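Local coordinates for protein D-glyceraldehyde dehydrogenase (NADP(+)) (Thermoplasma acidophilum, PDB 5IZD) that oxidises D-glyceraldehyde to (R)-glycerate with NADP(+) in the non-phosphorylated Entner-Doudoroff pathway, working as a homotetramer built as a dimer of dimers, at residues K131-K136 / I473-S478; A160-T165 / S465-L470. One frame throughout, in Å; residues are numbered along the deposited sequence.

Contact 1. Residues K131-K136 / I473-S478; sequences KIFQYK and IYVDYS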
loop_
_atom_site.group_PDB
_atom_site.type_symbol
_atom_site.label_atom_id
_atom_site.label_comp_id
_atom_site.label_asym_id
_atom_site.label_seq_id
_atom_site.Cartn_x
_atom_site.Cartn_y
_atom_site.Cartn_z
ATOM N N LYS A 131 20.421 3.192 -0.209
ATOM C CA LYS A 131 18.942 3.170 -0.216
ATOM C C LYS A 131 18.449 3.600 -1.592
ATOM O O LYS A 131 19.169 4.251 -2.354
ATOM C CB LYS A 131 18.332 4.088 0.875
ATOM C CG LYS A 131 18.655 3.673 2.332
ATOM C CD LYS A 131 17.978 2.349 2.706
ATOM C CE LYS A 131 18.279 1.823 4.100
ATOM N NZ LYS A 131 19.690 1.346 4.255
ATOM N N ILE A 132 17.213 3.239 -1.897
ATOM C CA ILE A 132 16.548 3.674 -3.121
ATOM C C ILE A 132 15.280 4.462 -2.728
ATOM O O ILE A 132 14.371 3.924 -2.126
ATOM C CB ILE A 132 16.261 2.466 -4.013
ATOM C CG1 ILE A 132 17.566 1.776 -4.379
ATOM C CG2 ILE A 132 15.525 2.902 -5.299
ATOM C CD1 ILE A 132 17.349 0.450 -5.076
ATOM N N PHE A 133 15.265 5.751 -3.021
ATOM C CA PHE A 133 14.143 6.608 -2.673
ATOM C C PHE A 133 13.223 6.671 -3.886
ATOM O O PHE A 133 13.643 7.007 -5.015
ATOM C CB PHE A 133 14.634 7.982 -2.238
ATOM C CG PHE A 133 15.499 7.940 -1.033
ATOM C CD1 PHE A 133 14.945 7.817 0.225
ATOM C CD2 PHE A 133 16.892 7.880 -1.145
ATOM C CE1 PHE A 133 15.757 7.684 1.353
ATOM C CE2 PHE A 133 17.699 7.812 -0.023
ATOM C CZ PHE A 133 17.124 7.706 1.237
ATOM N N GLN A 134 11.953 6.364 -3.685
ATOM C CA GLN A 134 11.007 6.487 -4.803
ATOM C C GLN A 134 10.033 7.605 -4.563
ATOM O O GLN A 134 9.205 7.492 -3.719
ATOM C CB GLN A 134 10.334 5.149 -5.016
ATOM C CG GLN A 134 11.375 4.098 -5.360
ATOM C CD GLN A 134 10.825 2.730 -5.499
ATOM O OE1 GLN A 134 10.019 2.278 -4.687
ATOM N NE2 GLN A 134 11.255 2.034 -6.531
ATOM N N TYR A 135 10.148 8.690 -5.319
ATOM C CA TYR A 135 9.290 9.862 -5.143
ATOM C C TYR A 135 8.140 9.790 -6.139
ATOM O O TYR A 135 8.303 9.242 -7.211
ATOM C CB TYR A 135 10.047 11.165 -5.438
ATOM C CG TYR A 135 10.998 11.634 -4.390
ATOM C CD1 TYR A 135 11.568 10.766 -3.483
ATOM C CD2 TYR A 135 11.357 12.983 -4.306
ATOM C CE1 TYR A 135 12.454 11.213 -2.544
ATOM C CE2 TYR A 135 12.257 13.421 -3.342
ATOM C CZ TYR A 135 12.801 12.521 -2.468
ATOM O OH TYR A 135 13.697 12.847 -1.496
ATOM N N LYS A 136 7.013 10.373 -5.792
ATOM C CA LYS A 136 5.882 10.480 -6.691
ATOM C C LYS A 136 5.751 11.961 -7.012
ATOM O O LYS A 136 5.626 12.767 -6.084
ATOM C CB LYS A 136 4.657 9.914 -6.023
ATOM C CG LYS A 136 4.543 8.439 -6.300
ATOM C CD LYS A 136 3.363 7.793 -5.643
ATOM C CE LYS A 136 3.571 6.308 -5.786
ATOM N NZ LYS A 136 2.482 5.557 -5.139
ATOM N N ILE A 473 15.795 7.511 -6.807
ATOM C CA ILE A 473 17.073 8.063 -6.495
ATOM C C ILE A 473 17.849 6.995 -5.686
ATOM O O ILE A 473 17.440 6.634 -4.598
ATOM C CB ILE A 473 16.954 9.382 -5.720
ATOM C CG1 ILE A 473 16.042 10.374 -6.477
ATOM C CG2 ILE A 473 18.324 9.982 -5.529
ATOM C CD1 ILE A 473 14.577 10.326 -6.084
ATOM N N TYR A 474 18.968 6.558 -6.247
ATOM C CA TYR A 474 19.811 5.512 -5.707
ATOM C C TYR A 474 20.926 6.273 -5.024
ATOM O O TYR A 474 21.649 7.027 -5.681
ATOM C CB TYR A 474 20.390 4.672 -6.844
ATOM C CG TYR A 474 19.464 3.632 -7.483
ATOM C CD1 TYR A 474 18.426 4.000 -8.323
ATOM C CD2 TYR A 474 19.673 2.259 -7.244
ATOM C CE1 TYR A 474 17.587 3.069 -8.900
ATOM C CE2 TYR A 474 18.872 1.291 -7.849
ATOM C CZ TYR A 474 17.808 1.708 -8.660
ATOM O OH TYR A 474 17.066 0.725 -9.237
ATOM N N VAL A 475 21.079 6.135 -3.717
ATOM C CA VAL A 475 22.117 6.889 -3.038
ATOM C C VAL A 475 23.072 5.913 -2.374
ATOM O O VAL A 475 22.615 4.982 -1.737
ATOM C CB VAL A 475 21.542 7.833 -1.962
ATOM C CG1 VAL A 475 22.686 8.594 -1.289
ATOM C CG2 VAL A 475 20.584 8.866 -2.562
ATOM N N ASP A 476 24.380 6.154 -2.530
ATOM C CA ASP A 476 25.430 5.443 -1.785
ATOM C C ASP A 476 26.042 6.418 -0.790
ATOM O O ASP A 476 26.668 7.367 -1.150
ATOM C CB ASP A 476 26.486 4.906 -2.743
ATOM C CG ASP A 476 27.543 3.987 -2.046
ATOM O OD1 ASP A 476 28.127 4.401 -1.021
ATOM O OD2 ASP A 476 27.810 2.871 -2.537
ATOM N N TYR A 477 25.908 6.126 0.484
ATOM C CA TYR A 477 26.488 6.942 1.538
ATOM C C TYR A 477 27.501 6.182 2.426
ATOM O O TYR A 477 27.729 6.521 3.586
ATOM C CB TYR A 477 25.390 7.501 2.398
ATOM C CG TYR A 477 24.381 6.507 2.894
ATOM C CD1 TYR A 477 23.250 6.223 2.132
ATOM C CD2 TYR A 477 24.524 5.869 4.155
ATOM C CE1 TYR A 477 22.303 5.318 2.573
ATOM C CE2 TYR A 477 23.569 4.981 4.616
ATOM C CZ TYR A 477 22.451 4.727 3.816
ATOM O OH TYR A 477 21.448 3.880 4.209
ATOM N N SER A 478 28.141 5.172 1.869
ATOM C CA SER A 478 29.236 4.483 2.564
ATOM C C SER A 478 30.390 5.434 2.902
ATOM O O SER A 478 31.062 5.179 3.900
ATOM C CB SER A 478 29.748 3.304 1.727
ATOM O OG SER A 478 30.450 3.769 0.596
#
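The Tyr-474 ring takes Ile-132 on one face: CG1 stands 3.5 Å above the plane, displaced toward the rim, and Ile-132 CD1 comes to 3.3 Å from Tyr-474 CE2. The side chains run alongside and point the same way. On the other face of the sheet, Ile-473 CD1 sits over one face of the Tyr-135 ring, 4.2 Å from its centroid and 16° off the normal, a CH-pi contact, whereas Val-475 CG2 meets the edge of the Phe-133 ring, 4.0 Å from CE2. The Lys-131 chain bends at chi2 (-68°) and again at chi4, bringing NZ to Tyr-477 OH in a 3.1 Å hydrogen bond; the same ammonium makes a salt bridge to Glu-426 of a neighbouring subunit. Four backbone hydrogen bonds hold the register, with Lys-131/Val-475 and Phe-133/Ile-473 as hydrogen-bonded pairs and Ile-132/Tyr-474 the non-hydrogen-bonded pair between them. Val-475 N to Lys-131 O is the straightest, at 174°. Ile-473 to Val-475 also pair in parallel with a strand of a further subunit, and the Phe-133 ring meets Phe-133 of another. Such a C-terminal strand, antiparallel to a long hairpin strand and continued across a subunit interface, marks the oligomerisation domain of aldehyde dehydrogenases.

Contact 2. Residues A160-T165 / S465-L470; sequences APALLT and SEYLKL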
loop_
_atom_site.group_PDB
_atom_site.type_symbol
_atom_site.label_atom_id
_atom_site.label_comp_id
_atom_site.label_asym_id
_atom_site.label_seq_id
_atom_site.Cartn_x
_atom_site.Cartn_y
_atom_site.Cartn_z
ATOM N N ALA A 160 -9.841 17.762 -10.917
ATOM C CA ALA A 160 -9.499 17.633 -9.477
ATOM C C ALA A 160 -8.239 16.819 -9.208
ATOM O O ALA A 160 -7.328 17.340 -8.548
ATOM C CB ALA A 160 -10.662 17.156 -8.633
ATOM N N PRO A 161 -8.140 15.591 -9.775
ATOM C CA PRO A 161 -6.932 14.827 -9.428
ATOM C C PRO A 161 -5.686 15.368 -10.117
ATOM O O PRO A 161 -4.585 15.261 -9.564
ATOM C CB PRO A 161 -7.221 13.411 -9.946
ATOM C CG PRO A 161 -8.321 13.574 -10.960
ATOM C CD PRO A 161 -9.115 14.747 -10.490
ATOM N N ALA A 162 -5.830 15.853 -11.336
ATOM C CA ALA A 162 -4.685 16.427 -12.049
ATOM C C ALA A 162 -4.072 17.591 -11.283
ATOM O O ALA A 162 -2.833 17.625 -11.025
ATOM C CB ALA A 162 -5.055 16.831 -13.483
ATOM N N LEU A 163 -4.946 18.492 -10.846
ATOM C CA LEU A 163 -4.517 19.641 -10.064
ATOM C C LEU A 163 -4.015 19.286 -8.661
ATOM O O LEU A 163 -3.035 19.841 -8.211
ATOM C CB LEU A 163 -5.649 20.681 -9.989
ATOM C CG LEU A 163 -5.986 21.327 -11.346
ATOM C CD1 LEU A 163 -7.280 22.154 -11.241
ATOM C CD2 LEU A 163 -4.903 22.229 -11.922
ATOM N N LEU A 164 -4.673 18.369 -7.960
ATOM C CA LEU A 164 -4.281 18.045 -6.606
ATOM C C LEU A 164 -2.850 17.531 -6.617
ATOM O O LEU A 164 -2.038 17.956 -5.781
ATOM C CB LEU A 164 -5.263 17.046 -5.983
ATOM C CG LEU A 164 -5.028 16.582 -4.546
ATOM C CD1 LEU A 164 -3.886 15.556 -4.341
ATOM C CD2 LEU A 164 -4.843 17.779 -3.668
ATOM N N THR A 165 -2.548 16.670 -7.604
ATOM C CA THR A 165 -1.242 16.086 -7.750
ATOM C C THR A 165 -0.147 17.020 -8.259
ATOM O O THR A 165 0.983 16.604 -8.348
ATOM C CB THR A 165 -1.308 14.801 -8.616
ATOM O OG1 THR A 165 -1.909 15.061 -9.868
ATOM C CG2 THR A 165 -2.090 13.733 -7.891
ATOM N N SER A 465 -3.411 8.194 -8.563
ATOM C CA SER A 465 -1.980 7.839 -8.756
ATOM C C SER A 465 -1.556 7.786 -10.246
ATOM O O SER A 465 -0.398 7.960 -10.541
ATOM C CB SER A 465 -1.607 6.551 -7.976
ATOM O OG SER A 465 -1.822 6.824 -6.612
ATOM N N GLU A 466 -2.528 7.724 -11.187
ATOM C CA GLU A 466 -2.213 7.773 -12.611
ATOM C C GLU A 466 -1.652 9.120 -13.009
ATOM O O GLU A 466 -0.995 9.217 -14.054
ATOM C CB GLU A 466 -3.425 7.449 -13.523
ATOM C CG GLU A 466 -4.019 6.041 -13.359
ATOM C CD GLU A 466 -3.141 4.855 -13.823
ATOM O OE1 GLU A 466 -1.948 5.018 -14.210
ATOM O OE2 GLU A 466 -3.679 3.715 -13.793
ATOM N N TYR A 467 -1.895 10.145 -12.204
ATOM C CA TYR A 467 -1.377 11.493 -12.499
ATOM C C TYR A 467 -0.021 11.835 -11.839
ATOM O O TYR A 467 0.495 12.967 -11.953
ATOM C CB TYR A 467 -2.423 12.521 -12.074
ATOM C CG TYR A 467 -3.707 12.446 -12.884
ATOM C CD1 TYR A 467 -3.839 13.160 -14.072
ATOM C CD2 TYR A 467 -4.807 11.660 -12.467
ATOM C CE1 TYR A 467 -5.034 13.137 -14.811
ATOM C CE2 TYR A 467 -5.993 11.615 -13.215
ATOM C CZ TYR A 467 -6.108 12.367 -14.370
ATOM O OH TYR A 467 -7.258 12.304 -15.127
ATOM N N LEU A 468 0.539 10.851 -11.142
ATOM C CA LEU A 468 1.865 10.961 -10.532
ATOM C C LEU A 468 2.820 9.987 -11.215
ATOM O O LEU A 468 2.476 8.833 -11.514
ATOM C CB LEU A 468 1.761 10.646 -9.044
ATOM C CG LEU A 468 0.974 11.646 -8.221
ATOM C CD1 LEU A 468 0.603 11.044 -6.864
ATOM C CD2 LEU A 468 1.810 12.887 -7.999
ATOM N N LYS A 469 4.041 10.474 -11.444
ATOM C CA LYS A 469 5.142 9.653 -11.917
ATOM C C LYS A 469 6.088 9.268 -10.784
ATOM O O LYS A 469 6.525 10.142 -10.044
ATOM C CB LYS A 469 5.928 10.426 -12.964
ATOM C CG LYS A 469 7.020 9.605 -13.621
ATOM C CD LYS A 469 6.399 8.671 -14.644
ATOM C CE LYS A 469 7.438 7.739 -15.219
ATOM N NZ LYS A 469 6.705 6.955 -16.250
ATOM N N LEU A 470 6.437 7.999 -10.712
ATOM C CA LEU A 470 7.368 7.480 -9.737
ATOM C C LEU A 470 8.760 7.665 -10.323
ATOM O O LEU A 470 8.961 7.379 -11.452
ATOM C CB LEU A 470 7.083 6.012 -9.492
ATOM C CG LEU A 470 7.533 5.309 -8.211
ATOM C CD1 LEU A 470 7.183 5.992 -6.927
ATOM C CD2 LEU A 470 7.079 3.868 -8.142
#
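Thr-165 OG1 lies 2.7 Å from Pro-161 O, 3.0 Å from Ala-162 O and 3.4 Å from Tyr-467 CB, so the hydroxyl faces both the last turn of its helix and the opposite segment. Its place follows from chi1 of 55°, which sets OG1 between the backbone N and the carbonyl carbon, turned back over the helix end. The contact joins the C-terminal end of helix 153-164, in the nucleotide-binding domain of the aldehyde dehydrogenase fold, to a type I beta turn, Ser-465 to Leu-468, that leads into strand 468-476. No hydrogen bond crosses directly between the segments. Asn-167 ND2 supplies the polar link instead, donating to both Ala-162 O and Tyr-467 O.

Packing centres on the Tyr-467 ring, one face of which is turned to the helix backbone: Ala-162 N stands 4.2 Å above the plane, over the ring centre. Methyl Ala-162 CB reaches Tyr-467 CD1 at 3.9 Å, while on the far rim Pro-161 CG comes to 3.8 Å from Tyr-467 CE2, its pyrrolidine crossing the ring obliquely. Tyr-467 OH is hydrogen-bonded to Thr-222 OG1, which fixes the outer end of this buried side chain. Leu-468 packs on Thr-165: Leu-468 CD2 lies 3.7 Å from Thr-165 CB, and Leu-468 CG 3.7 Å from the methyl Thr-165 CG2.

In the fold
Strand 468-476 serves both contacts: its beginning, with the preceding turn, packs on helix 153-164 in contact 2, and its end pairs with strand 130-145 in contact 1. The contact centres are about 22 Å apart, yet they touch through Leu-470, whose CD1 lies 3.4 Å from Tyr-135 O and 3.7 Å from Lys-136 CG. Contact 1 lies far out, about 37 Å from the chain centre to its own, and away from the annotated sites. Contact 2 is nearer, about 16 Å; the Tyr-467 side chain is about 13 Å from bound NADP and about 4 Å from that of Ile-245, assigned to the cofactor site by similarity. Both contacts touch the same neighbouring subunit, contact 2 through Lys-469 and Leu-470.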